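PDB 2R1I: GCN5-related N-acetyltransferase from Arthrobacter sp., which probably transfers an acetyl group from acetyl-coenzyme A to an amine of a still unassigned substrate, as other GNAT-family acetyltransferases do. Local coordinates for residues E23-A28 against S116-A121; M39-N44 against A49-T54; L85-N90 against R127-A132; D101-R106 against R147-R152. All coordinates share one frame; numbering follows the deposited sequence.

Interaction 1 (E23-A28 against S116-A121)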
loop_
_atom_site.group_PDB
_atom_site.type_symbol
_atom_site.label_atom_id
_atom_site.label_comp_id
_atom_site.label_asym_id
_atom_site.label_seq_id
_atom_site.Cartn_x
_atom_site.Cartn_y
_atom_site.Cartn_z
ATOM N N GLU A 23 24.032 -2.206 -17.199
ATOM C CA GLU A 23 22.685 -2.354 -17.751
ATOM C C GLU A 23 21.692 -1.550 -16.915
ATOM O O GLU A 23 21.773 -1.510 -15.686
ATOM C CB GLU A 23 22.261 -3.830 -17.838
ATOM C CG GLU A 23 22.993 -4.627 -18.920
ATOM N N VAL A 24 20.782 -0.869 -17.599
ATOM C CA VAL A 24 19.751 -0.114 -16.930
ATOM C C VAL A 24 18.491 -0.947 -17.125
ATOM O O VAL A 24 18.242 -1.425 -18.239
ATOM C CB VAL A 24 19.573 1.321 -17.491
ATOM C CG1 VAL A 24 19.305 1.304 -19.010
ATOM C CG2 VAL A 24 18.442 2.057 -16.729
ATOM N N PRO A 25 17.761 -1.216 -16.043
ATOM C CA PRO A 25 16.492 -1.936 -16.230
ATOM C C PRO A 25 15.568 -1.263 -17.226
ATOM O O PRO A 25 15.655 -0.076 -17.453
ATOM C CB PRO A 25 15.857 -1.914 -14.837
ATOM C CG PRO A 25 17.097 -1.830 -13.909
ATOM C CD PRO A 25 18.045 -0.942 -14.630
ATOM N N ARG A 26 14.720 -2.051 -17.857
ATOM C CA ARG A 26 13.766 -1.522 -18.814
ATOM C C ARG A 26 12.351 -1.810 -18.306
ATOM O O ARG A 26 12.112 -2.780 -17.609
ATOM C CB ARG A 26 13.974 -2.126 -20.207
ATOM C CG ARG A 26 13.617 -3.551 -20.312
ATOM C CD ARG A 26 13.838 -4.018 -21.746
ATOM N NE ARG A 26 13.415 -5.397 -21.916
ATOM C CZ ARG A 26 12.162 -5.790 -22.186
ATOM N NH1 ARG A 26 11.156 -4.908 -22.299
ATOM N NH2 ARG A 26 11.907 -7.081 -22.329
ATOM N N ARG A 27 11.434 -0.956 -18.682
ATOM C CA ARG A 27 10.031 -1.159 -18.353
ATOM C C ARG A 27 9.442 -2.225 -19.253
ATOM O O ARG A 27 9.551 -2.135 -20.495
ATOM C CB ARG A 27 9.271 0.152 -18.505
ATOM C CG ARG A 27 7.807 0.006 -18.121
ATOM C CD ARG A 27 7.144 1.285 -17.930
ATOM N NE ARG A 27 5.733 1.067 -17.720
ATOM C CZ ARG A 27 4.820 2.022 -17.697
ATOM N NH1 ARG A 27 5.168 3.278 -17.857
ATOM N NH2 ARG A 27 3.567 1.711 -17.490
ATOM N N ALA A 28 8.792 -3.217 -18.632
ATOM C CA ALA A 28 8.011 -4.244 -19.323
ATOM C C ALA A 28 6.797 -3.612 -20.033
ATOM O O ALA A 28 6.073 -2.812 -19.441
ATOM C CB ALA A 28 7.494 -5.291 -18.327
ATOM N N SER A 116 19.977 -4.322 -6.631
ATOM C CA SER A 116 20.404 -2.956 -6.352
ATOM C C SER A 116 20.090 -1.990 -7.534
ATOM O O SER A 116 19.564 -0.895 -7.342
ATOM C CB SER A 116 21.886 -2.931 -5.952
ATOM O OG SER A 116 22.208 -1.667 -5.474
ATOM N N ALA A 117 20.318 -2.457 -8.752
ATOM C CA ALA A 117 19.968 -1.702 -9.986
ATOM C C ALA A 117 18.443 -1.509 -10.152
ATOM O O ALA A 117 17.957 -0.452 -10.562
ATOM C CB ALA A 117 20.551 -2.457 -11.247
ATOM N N LEU A 118 17.704 -2.561 -9.861
ATOM C CA LEU A 118 16.250 -2.503 -9.993
ATOM C C LEU A 118 15.666 -1.485 -9.000
ATOM O O LEU A 118 14.723 -0.746 -9.344
ATOM C CB LEU A 118 15.675 -3.898 -9.810
ATOM C CG LEU A 118 15.762 -4.781 -11.066
ATOM C CD1 LEU A 118 15.582 -6.253 -10.733
ATOM C CD2 LEU A 118 14.694 -4.318 -12.124
ATOM N N LEU A 119 16.208 -1.475 -7.776
ATOM C CA LEU A 119 15.722 -0.537 -6.750
ATOM C C LEU A 119 15.971 0.924 -7.169
ATOM O O LEU A 119 15.110 1.785 -7.060
ATOM C CB LEU A 119 16.297 -0.854 -5.359
ATOM C CG LEU A 119 15.881 0.141 -4.258
ATOM C CD1 LEU A 119 14.324 0.155 -4.159
ATOM C CD2 LEU A 119 16.534 -0.180 -2.924
ATOM N N ALA A 120 17.175 1.199 -7.655
ATOM C CA ALA A 120 17.511 2.532 -8.110
ATOM C C ALA A 120 16.631 2.984 -9.274
ATOM O O ALA A 120 16.152 4.131 -9.309
ATOM C CB ALA A 120 19.048 2.597 -8.451
ATOM N N ALA A 121 16.386 2.095 -10.232
ATOM C CA ALA A 121 15.513 2.423 -11.351
ATOM C C ALA A 121 14.067 2.698 -10.862
ATOM O O ALA A 121 13.394 3.598 -11.378
ATOM C CB ALA A 121 15.540 1.284 -12.393
#
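This is an apolar packing contact at one border of the GNAT fold, where P25, just ahead of the edge strand 26-27, presses its ring against the long helix 109-128. The ring lies over the helix surface between A117 and A121, one turn apart, while L118 reaches in from the flank. P25 CG stands 3.8 Å from A121 CB and 3.7 Å from A117 O. Within the helix that carbonyl also takes a hydrogen bond from A121 N. The two CA atoms of P25 and L118 come within 6.3 Å, consistent with the small alanines on this side of the helix. Replacing P25 by glycine would probably leave A121 CB and L118 CD2 without their apolar partner and open a gap beside the helix. The same helix face continues over the sheet, with L118 on A75 and A121 on L73, while R26 pairs its backbone with L74 of the same strand 70-75; P25 thus extends the helix-sheet interface to the chain entering the fold. With CG anti to the carbonyl carbon (chi1 -81°), L118 turns a methyl toward the proline: CD2 lies 3.8 Å from P25 CB.

Interaction 2 (M39-N44 against A49-T54); sequences MLHDFN and APTPGT
The chain leaving helix 33-47 doubles back along it, bringing the CA atoms of N44 and A49 to 4.6 Å and those of H41 and T51 to 6.0 Å, with A49 N bonded to N44 O. N44 adds a second bond from its side chain: ND2 gives a hydrogen to P50 O at 2.7 Å, with the acceptor close to the amide plane but the donor tilted 33° from the plane of the carbonyl. A49 CB also packs against the amide's CG and ND2, and N44 OD1 has a weak bond to Y104 OH. This is the linker between the first two helices of the GNAT fold, ending at G53, the N-cap residue of helix 54-64. One turn back from N44, H41 ND1 donates to P52 O at 3.2 Å, nearly in the imidazole plane. T51 OG1, swung opposite the main-chain N (chi1 174°), bonds the same oxygen at 2.8 Å on a lone pair. The methyl of T51 makes a CH-pi contact with the histidine, CG2 lying over one ring face at 3.9 Å from the centroid. A leucine in place of H41 would probably cost P52 O one of these two donors and leave the T51 methyl without an aromatic face. T54 CG2 packs against H41 CB at 3.6 Å, and W92 of the second subunit lies against N44, T51 and P52.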
loop_
_atom_site.group_PDB
_atom_site.type_symbol
_atom_site.label_atom_id
_atom_site.label_comp_id
_atom_site.label_asym_id
_atom_site.label_seq_id
_atom_site.Cartn_x
_atom_site.Cartn_y
_atom_site.Cartn_z
HETATM N N MSE A 39 8.385 -15.579 -15.298
HETATM C CA MSE A 39 9.290 -15.184 -14.230
HETATM C C MSE A 39 8.637 -15.150 -12.849
HETATM O O MSE A 39 9.239 -15.651 -11.870
HETATM C CB MSE A 39 9.937 -13.846 -14.533
HETATM C CG MSE A 39 10.760 -13.865 -15.788
HETATM SE SE MSE A 39 11.407 -12.085 -16.145
HETATM C CE MSE A 39 12.497 -12.044 -14.408
ATOM N N LEU A 40 7.431 -14.601 -12.758
ATOM C CA LEU A 40 6.715 -14.535 -11.475
ATOM C C LEU A 40 6.385 -15.931 -10.968
ATOM O O LEU A 40 6.513 -16.231 -9.769
ATOM C CB LEU A 40 5.425 -13.759 -11.614
ATOM C CG LEU A 40 5.516 -12.238 -11.780
ATOM C CD1 LEU A 40 4.174 -11.628 -12.039
ATOM C CD2 LEU A 40 6.207 -11.588 -10.531
ATOM N N HIS A 41 5.992 -16.774 -11.899
ATOM C CA HIS A 41 5.701 -18.173 -11.595
ATOM C C HIS A 41 6.935 -18.896 -11.068
ATOM O O HIS A 41 6.892 -19.559 -10.002
ATOM C CB HIS A 41 5.142 -18.897 -12.834
ATOM C CG HIS A 41 4.660 -20.283 -12.535
ATOM N ND1 HIS A 41 3.352 -20.552 -12.197
ATOM C CD2 HIS A 41 5.321 -21.465 -12.468
ATOM C CE1 HIS A 41 3.221 -21.845 -11.957
ATOM N NE2 HIS A 41 4.399 -22.419 -12.110
ATOM N N ASP A 42 8.029 -18.783 -11.806
ATOM C CA ASP A 42 9.259 -19.518 -11.512
ATOM C C ASP A 42 9.891 -19.070 -10.208
ATOM O O ASP A 42 10.360 -19.914 -9.422
ATOM C CB ASP A 42 10.248 -19.418 -12.681
ATOM C CG ASP A 42 9.785 -20.210 -13.910
ATOM O OD1 ASP A 42 8.810 -21.020 -13.804
ATOM O OD2 ASP A 42 10.402 -20.021 -14.986
ATOM N N PHE A 43 9.909 -17.765 -9.968
ATOM C CA PHE A 43 10.423 -17.263 -8.699
ATOM C C PHE A 43 9.664 -17.833 -7.514
ATOM O O PHE A 43 10.288 -18.292 -6.535
ATOM C CB PHE A 43 10.472 -15.736 -8.635
ATOM C CG PHE A 43 11.780 -15.179 -9.101
ATOM C CD1 PHE A 43 12.911 -15.277 -8.310
ATOM C CD2 PHE A 43 11.885 -14.565 -10.328
ATOM C CE1 PHE A 43 14.119 -14.797 -8.756
ATOM C CE2 PHE A 43 13.093 -14.075 -10.771
ATOM C CZ PHE A 43 14.204 -14.177 -9.993
ATOM N N ASN A 44 8.340 -17.865 -7.600
ATOM C CA ASN A 44 7.550 -18.468 -6.514
ATOM C C ASN A 44 7.738 -19.961 -6.341
ATOM O O ASN A 44 8.031 -20.442 -5.238
ATOM C CB ASN A 44 6.063 -18.151 -6.694
ATOM C CG ASN A 44 5.727 -16.756 -6.230
ATOM O OD1 ASN A 44 6.602 -15.894 -6.224
ATOM N ND2 ASN A 44 4.506 -16.541 -5.765
ATOM N N ALA A 49 6.640 -20.666 -2.730
ATOM C CA ALA A 49 5.516 -19.731 -2.567
ATOM C C ALA A 49 4.429 -20.123 -3.570
ATOM O O ALA A 49 4.726 -20.537 -4.712
ATOM C CB ALA A 49 5.938 -18.234 -2.759
ATOM N N PRO A 50 3.162 -20.012 -3.151
ATOM C CA PRO A 50 2.098 -20.392 -4.079
ATOM C C PRO A 50 2.013 -19.369 -5.225
ATOM O O PRO A 50 2.494 -18.195 -5.112
ATOM C CB PRO A 50 0.836 -20.378 -3.208
ATOM C CG PRO A 50 1.144 -19.370 -2.118
ATOM C CD PRO A 50 2.645 -19.497 -1.868
ATOM N N THR A 51 1.460 -19.833 -6.337
ATOM C CA THR A 51 1.317 -18.987 -7.515
ATOM C C THR A 51 0.178 -19.479 -8.414
ATOM O O THR A 51 -0.037 -20.659 -8.552
ATOM C CB THR A 51 2.651 -18.929 -8.305
ATOM O OG1 THR A 51 2.465 -18.211 -9.528
ATOM C CG2 THR A 51 3.143 -20.325 -8.625
ATOM N N PRO A 52 -0.546 -18.542 -9.053
ATOM C CA PRO A 52 -1.447 -18.874 -10.111
ATOM C C PRO A 52 -0.651 -19.420 -11.281
ATOM O O PRO A 52 0.576 -19.294 -11.299
ATOM C CB PRO A 52 -2.099 -17.531 -10.493
ATOM C CG PRO A 52 -1.729 -16.637 -9.528
ATOM C CD PRO A 52 -0.531 -17.112 -8.775
ATOM N N GLY A 53 -1.327 -20.067 -12.216
ATOM C CA GLY A 53 -0.699 -20.509 -13.422
ATOM C C GLY A 53 -0.319 -19.368 -14.344
ATOM O O GLY A 53 -0.791 -18.231 -14.184
ATOM N N THR A 54 0.555 -19.661 -15.298
ATOM C CA THR A 54 1.039 -18.631 -16.204
ATOM C C THR A 54 -0.078 -18.139 -17.154
ATOM O O THR A 54 -0.016 -17.005 -17.577
ATOM C CB THR A 54 2.368 -19.034 -16.964
ATOM O OG1 THR A 54 2.133 -20.167 -17.812
ATOM C CG2 THR A 54 3.494 -19.378 -16.024
#

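Interaction 3 (L85-N90 against R127-A132). With EDO (1,2-ethanediol), chain E.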
loop_
_atom_site.group_PDB
_atom_site.type_symbol
_atom_site.label_atom_id
_atom_site.label_comp_id
_atom_site.label_asym_id
_atom_site.label_seq_id
_atom_site.Cartn_x
_atom_site.Cartn_y
_atom_site.Cartn_z
ATOM N N LEU A 85 6.073 -2.486 -9.119
ATOM C CA LEU A 85 5.683 -1.224 -8.438
ATOM C C LEU A 85 4.221 -0.994 -8.578
ATOM O O LEU A 85 3.694 -1.107 -9.673
ATOM C CB LEU A 85 6.378 -0.025 -9.034
ATOM C CG LEU A 85 7.887 0.045 -8.801
ATOM C CD1 LEU A 85 8.584 0.969 -9.816
ATOM C CD2 LEU A 85 8.154 0.530 -7.370
ATOM N N SER A 86 3.532 -0.593 -7.499
ATOM C CA SER A 86 2.157 -0.147 -7.604
ATOM C C SER A 86 2.064 1.305 -7.156
ATOM O O SER A 86 2.814 1.728 -6.295
ATOM C CB SER A 86 1.242 -1.009 -6.749
ATOM O OG SER A 86 1.525 -0.959 -5.376
ATOM N N PHE A 87 1.129 2.003 -7.776
ATOM C CA PHE A 87 0.875 3.435 -7.533
ATOM C C PHE A 87 -0.544 3.645 -7.097
ATOM O O PHE A 87 -1.469 2.983 -7.594
ATOM C CB PHE A 87 1.120 4.179 -8.834
ATOM C CG PHE A 87 2.554 4.198 -9.261
ATOM C CD1 PHE A 87 3.100 3.141 -9.969
ATOM C CD2 PHE A 87 3.363 5.246 -8.883
ATOM C CE1 PHE A 87 4.460 3.165 -10.300
ATOM C CE2 PHE A 87 4.682 5.295 -9.193
ATOM C CZ PHE A 87 5.246 4.246 -9.923
ATOM N N ARG A 88 -0.746 4.616 -6.215
ATOM C CA ARG A 88 -2.086 4.949 -5.745
ATOM C C ARG A 88 -2.096 6.415 -5.298
ATOM O O ARG A 88 -1.055 6.968 -4.908
ATOM C CB ARG A 88 -2.482 4.036 -4.596
ATOM C CG ARG A 88 -1.779 4.320 -3.285
ATOM C CD ARG A 88 -1.963 3.254 -2.212
ATOM N NE ARG A 88 -1.445 3.706 -0.931
ATOM C CZ ARG A 88 -0.206 3.521 -0.457
ATOM N NH1 ARG A 88 0.735 2.899 -1.162
ATOM N NH2 ARG A 88 0.092 3.962 0.753
ATOM N N PRO A 89 -3.275 7.032 -5.294
ATOM C CA PRO A 89 -3.303 8.399 -4.747
ATOM C C PRO A 89 -3.306 8.355 -3.181
ATOM O O PRO A 89 -3.604 7.313 -2.594
ATOM C CB PRO A 89 -4.636 8.946 -5.232
ATOM C CG PRO A 89 -5.262 7.941 -6.103
ATOM C CD PRO A 89 -4.610 6.634 -5.815
ATOM N N ASN A 90 -3.216 9.519 -2.564
ATOM C CA ASN A 90 -3.137 9.623 -1.101
ATOM C C ASN A 90 -3.622 11.017 -0.726
ATOM O O ASN A 90 -3.258 11.979 -1.394
ATOM C CB ASN A 90 -1.728 9.348 -0.659
ATOM C CG ASN A 90 -1.574 9.296 0.870
ATOM O OD1 ASN A 90 -1.492 10.347 1.487
ATOM N ND2 ASN A 90 -1.499 8.099 1.446
ATOM N N ARG A 127 9.862 9.045 -8.820
ATOM C CA ARG A 127 10.093 10.487 -8.919
ATOM C C ARG A 127 9.492 11.051 -10.208
ATOM O O ARG A 127 8.886 12.127 -10.183
ATOM C CB ARG A 127 11.595 10.810 -8.881
ATOM C CG ARG A 127 12.189 10.949 -7.476
ATOM C CD ARG A 127 13.597 11.707 -7.462
ATOM N NE ARG A 127 14.315 11.421 -6.213
ATOM C CZ ARG A 127 15.164 10.401 -6.035
ATOM N NH1 ARG A 127 15.453 9.552 -7.035
ATOM N NH2 ARG A 127 15.758 10.238 -4.844
ATOM N N SER A 128 9.687 10.348 -11.320
ATOM C CA SER A 128 9.197 10.792 -12.625
ATOM C C SER A 128 7.697 10.937 -12.645
ATOM O O SER A 128 7.172 11.790 -13.363
ATOM C CB SER A 128 9.641 9.868 -13.780
ATOM O OG SER A 128 8.882 8.645 -13.909
ATOM N N ARG A 129 7.020 10.114 -11.840
ATOM C CA ARG A 129 5.550 10.154 -11.710
ATOM C C ARG A 129 5.071 11.236 -10.703
ATOM O O ARG A 129 3.869 11.355 -10.389
ATOM C CB ARG A 129 5.034 8.795 -11.261
ATOM C CG ARG A 129 5.156 7.674 -12.229
ATOM C CD ARG A 129 4.078 7.712 -13.292
ATOM N NE ARG A 129 2.773 7.430 -12.698
ATOM C CZ ARG A 129 2.223 6.223 -12.631
ATOM N NH1 ARG A 129 2.891 5.191 -13.093
ATOM N NH2 ARG A 129 1.057 6.080 -12.021
ATOM N N GLY A 130 5.999 11.959 -10.125
ATOM C CA GLY A 130 5.690 12.973 -9.149
ATOM C C GLY A 130 5.484 12.392 -7.760
ATOM O O GLY A 130 4.933 13.052 -6.912
ATOM N N GLY A 131 5.955 11.160 -7.534
ATOM C CA GLY A 131 5.926 10.546 -6.210
ATOM C C GLY A 131 7.116 10.896 -5.328
ATOM O O GLY A 131 8.263 11.120 -5.798
ATOM N N ALA A 132 6.823 11.022 -4.042
ATOM C CA ALA A 132 7.788 11.395 -3.024
ATOM C C ALA A 132 7.924 10.334 -1.932
ATOM O O ALA A 132 8.600 10.559 -0.961
ATOM C CB ALA A 132 7.405 12.763 -2.394
HETATM C C1 EDO E . 2.249 15.627 -8.691
HETATM O O1 EDO E . 3.311 15.911 -7.749
HETATM C C2 EDO E . 2.644 14.394 -9.509
HETATM O O2 EDO E . 1.587 13.798 -10.274
#
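F87 and R129 both start with CG anti to the carbonyl carbon, and R129 then bends twice, at chi2 (-79°) and chi3 (-68°), which folds its guanidinium back over the phenyl ring instead of letting it run outward. The result is a stacked cation-pi pair. R129 CZ lies over one ring face, 4.0 Å from the centroid of F87, and the two flat groups are inclined by 24°. NH1 rides above the ring, 3.7 Å from F87 CD1, while NH2 sits toward the root of the side chain, 3.7 Å from F87 CB. The aliphatic part joins in where the chain curves: R129 CG is 3.9 Å from F87 CE2, so methylenes and guanidinium meet the same aromatic side chain. Stacking leaves the N-H groups pointing past the ring, and NH1 uses this to bond to E68 O, which probably helps to fix the rotation of the group.

The arginine stands at the end of helix 109-128, which closes with a Schellman motif. G130 takes positive phi there, and its N bonds to R127 O at 2.9 Å; at these backbone angles a CB on G130 would crowd the R129 carbonyl oxygen. A 1,2-ethanediol, probably from the crystallisation liquor, sits at this turn with weak bonds to R129 O and G130 O.

The helix lies within the beta-alpha-beta crossover between the parallel strands 97-104 and 133-139. F87, on strand 81-88, also packs on L125 and V126 of that helix and on V71 of the neighbouring strand 70-75, which R129 touches as well.

Interaction 4 (D101-R106 against R147-R152); sequences DELYVR and RFYEAR
F148 is the first residue of helix 143-150 to meet L103 here: its CE1 comes 3.7 Å from L103 CD2, the two side chains approaching from opposite directions. The phenyl reaches toward the strand because its CG is anti to the backbone N (chi1 172°). Y149 follows and slides past the leucine in the opposite sense, carrying its hydroxyl beyond the ring carbons to lie 3.3 Å from L103 CD2 and 3.5 Å from L103 CB. L103 CD2 thus meets both aromatic side chains, which also touch each other: F148 CD1 lies 3.6 Å above the plane of Y149, toward the rim of that ring. These residues begin the FYEAR sequence, which matches the start of a signature stretch of GNAT enzymes.

Further along, R152 turns back to F148. Its NH1 bonds to F148 O at 3.1 Å with a 154° angle, meeting a lone pair in the carbonyl plane, and F148 CE2 lies 3.6 Å above the plane of the R152 guanidinium, over its centre. NE is bonded to S116 OG, a second hold that probably helps to keep the guanidinium on F148.

L103 belongs to strand 97-104, whose classic beta bulge places D101 and E102 both opposite V84; a bulge in this strand is a hallmark of GNAT folds and, in relatives, adjoins the acetyl-coenzyme A site. The leucine also packs on L118 of helix 109-128, and F148 meets H112 of that helix edge-to-face, so the contact lies where strand 97-104 and helices 109-128 and 143-150 converge.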
loop_
_atom_site.group_PDB
_atom_site.type_symbol
_atom_site.label_atom_id
_atom_site.label_comp_id
_atom_site.label_asym_id
_atom_site.label_seq_id
_atom_site.Cartn_x
_atom_site.Cartn_y
_atom_site.Cartn_z
ATOM N N ASP A 101 6.060 -3.706 -4.591
ATOM C CA ASP A 101 5.254 -4.912 -4.387
ATOM C C ASP A 101 6.152 -6.154 -4.368
ATOM O O ASP A 101 5.945 -7.081 -3.594
ATOM C CB ASP A 101 4.237 -5.089 -5.545
ATOM C CG ASP A 101 3.095 -4.089 -5.563
ATOM O OD1 ASP A 101 3.017 -3.172 -4.722
ATOM O OD2 ASP A 101 2.259 -4.212 -6.498
ATOM N N GLU A 102 7.112 -6.200 -5.278
ATOM C CA GLU A 102 8.026 -7.319 -5.379
ATOM C C GLU A 102 9.361 -6.842 -5.900
ATOM O O GLU A 102 9.458 -5.966 -6.759
ATOM C CB GLU A 102 7.518 -8.462 -6.304
ATOM C CG GLU A 102 6.100 -8.984 -6.091
ATOM C CD GLU A 102 5.873 -9.754 -4.818
ATOM O OE1 GLU A 102 6.834 -10.122 -4.098
ATOM O OE2 GLU A 102 4.683 -9.961 -4.484
ATOM N N LEU A 103 10.426 -7.492 -5.420
ATOM C CA LEU A 103 11.719 -7.334 -6.013
ATOM C C LEU A 103 12.301 -8.767 -6.057
ATOM O O LEU A 103 12.660 -9.344 -5.028
ATOM C CB LEU A 103 12.587 -6.385 -5.182
ATOM C CG LEU A 103 14.066 -6.234 -5.606
ATOM C CD1 LEU A 103 14.222 -5.703 -7.010
ATOM C CD2 LEU A 103 14.827 -5.338 -4.601
ATOM N N TYR A 104 12.328 -9.348 -7.240
ATOM C CA TYR A 104 12.685 -10.743 -7.430
ATOM C C TYR A 104 14.030 -10.856 -8.149
ATOM O O TYR A 104 14.145 -10.499 -9.317
ATOM C CB TYR A 104 11.629 -11.439 -8.256
ATOM C CG TYR A 104 10.376 -11.877 -7.537
ATOM C CD1 TYR A 104 10.290 -11.946 -6.154
ATOM C CD2 TYR A 104 9.297 -12.321 -8.263
ATOM C CE1 TYR A 104 9.136 -12.395 -5.539
ATOM C CE2 TYR A 104 8.155 -12.783 -7.649
ATOM C CZ TYR A 104 8.069 -12.817 -6.303
ATOM O OH TYR A 104 6.912 -13.300 -5.717
ATOM N N VAL A 105 15.058 -11.337 -7.441
ATOM C CA VAL A 105 16.369 -11.555 -8.043
ATOM C C VAL A 105 16.919 -12.855 -7.451
ATOM O O VAL A 105 16.498 -13.266 -6.362
ATOM C CB VAL A 105 17.317 -10.385 -7.765
ATOM C CG1 VAL A 105 16.821 -9.098 -8.412
ATOM C CG2 VAL A 105 17.517 -10.211 -6.249
ATOM N N ARG A 106 17.812 -13.528 -8.171
ATOM C CA ARG A 106 18.392 -14.759 -7.648
ATOM C C ARG A 106 19.279 -14.518 -6.419
ATOM O O ARG A 106 19.934 -13.474 -6.306
ATOM C CB ARG A 106 19.166 -15.456 -8.769
ATOM C CG ARG A 106 18.285 -16.030 -9.846
ATOM C CD ARG A 106 17.480 -17.231 -9.319
ATOM N N ARG A 147 18.556 -5.902 5.654
ATOM C CA ARG A 147 19.894 -5.300 5.546
ATOM C C ARG A 147 20.085 -4.583 4.212
ATOM O O ARG A 147 20.677 -3.497 4.147
ATOM C CB ARG A 147 20.987 -6.360 5.714
ATOM C CG ARG A 147 22.422 -5.800 5.793
ATOM C CD ARG A 147 23.455 -6.927 6.082
ATOM N NE ARG A 147 22.981 -8.179 5.488
ATOM C CZ ARG A 147 22.636 -9.292 6.147
ATOM N NH1 ARG A 147 22.767 -9.401 7.471
ATOM N NH2 ARG A 147 22.169 -10.323 5.450
ATOM N N PHE A 148 19.523 -5.191 3.164
ATOM C CA PHE A 148 19.588 -4.659 1.793
ATOM C C PHE A 148 18.845 -3.317 1.645
ATOM O O PHE A 148 19.400 -2.352 1.119
ATOM C CB PHE A 148 19.041 -5.698 0.812
ATOM C CG PHE A 148 18.872 -5.193 -0.603
ATOM C CD1 PHE A 148 17.699 -4.611 -1.019
ATOM C CD2 PHE A 148 19.910 -5.309 -1.520
ATOM C CE1 PHE A 148 17.553 -4.159 -2.340
ATOM C CE2 PHE A 148 19.751 -4.865 -2.842
ATOM C CZ PHE A 148 18.589 -4.282 -3.232
ATOM N N TYR A 149 17.616 -3.243 2.138
ATOM C CA TYR A 149 16.872 -1.990 2.016
ATOM C C TYR A 149 17.419 -0.913 2.920
ATOM O O TYR A 149 17.506 0.255 2.509
ATOM C CB TYR A 149 15.400 -2.239 2.272
ATOM C CG TYR A 149 14.765 -3.070 1.187
ATOM C CD1 TYR A 149 14.785 -2.646 -0.135
ATOM C CD2 TYR A 149 14.152 -4.291 1.481
ATOM C CE1 TYR A 149 14.184 -3.407 -1.143
ATOM C CE2 TYR A 149 13.568 -5.064 0.477
ATOM C CZ TYR A 149 13.591 -4.621 -0.828
ATOM O OH TYR A 149 12.992 -5.404 -1.813
ATOM N N GLU A 150 17.832 -1.287 4.130
ATOM C CA GLU A 150 18.324 -0.320 5.108
ATOM C C GLU A 150 19.619 0.322 4.603
ATOM O O GLU A 150 19.865 1.490 4.861
ATOM C CB GLU A 150 18.479 -0.957 6.503
ATOM C CG GLU A 150 17.169 -1.255 7.175
ATOM C CD GLU A 150 17.268 -1.983 8.493
ATOM O OE1 GLU A 150 18.400 -2.279 8.936
ATOM O OE2 GLU A 150 16.209 -2.268 9.110
ATOM N N ALA A 151 20.403 -0.420 3.826
ATOM C CA ALA A 151 21.640 0.120 3.216
ATOM C C ALA A 151 21.387 1.068 2.036
ATOM O O ALA A 151 22.325 1.704 1.545
ATOM C CB ALA A 151 22.515 -1.020 2.737
ATOM N N ARG A 152 20.137 1.107 1.572
ATOM C CA ARG A 152 19.706 1.887 0.391
ATOM C C ARG A 152 18.535 2.850 0.740
ATOM O O ARG A 152 17.586 3.024 -0.038
ATOM C CB ARG A 152 19.301 0.946 -0.740
ATOM C CG ARG A 152 20.501 0.267 -1.351
ATOM C CD ARG A 152 20.146 -1.000 -2.094
ATOM N NE ARG A 152 21.385 -1.623 -2.576
ATOM C CZ ARG A 152 22.208 -2.380 -1.845
ATOM N NH1 ARG A 152 21.974 -2.629 -0.563
ATOM N NH2 ARG A 152 23.305 -2.880 -2.399
#

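From the N terminus, interaction 1 opens first and closes at 116-121, bringing the entering chain against helix 109-128 across 87 intervening residues. Nested inside that loop, interaction 2 closes over four residues. Interaction 3 starts at 85-90, before interaction 1 has closed, and ends at 127-132, so the two cross; interaction 4, from 101-106 to 147-152, crosses both. Interaction 2 precedes interactions 3 and 4 in series. Several contacts also meet in space: S116 and R152 join interactions 1 and 4, S86 and D101 interactions 3 and 4, N44 and Y104 interactions 2 and 4. Interactions 1, 3 and 4 tie the entering chain and helices 109-128 and 143-150 to one sheet, while interaction 2 fastens the linker after helix 33-47.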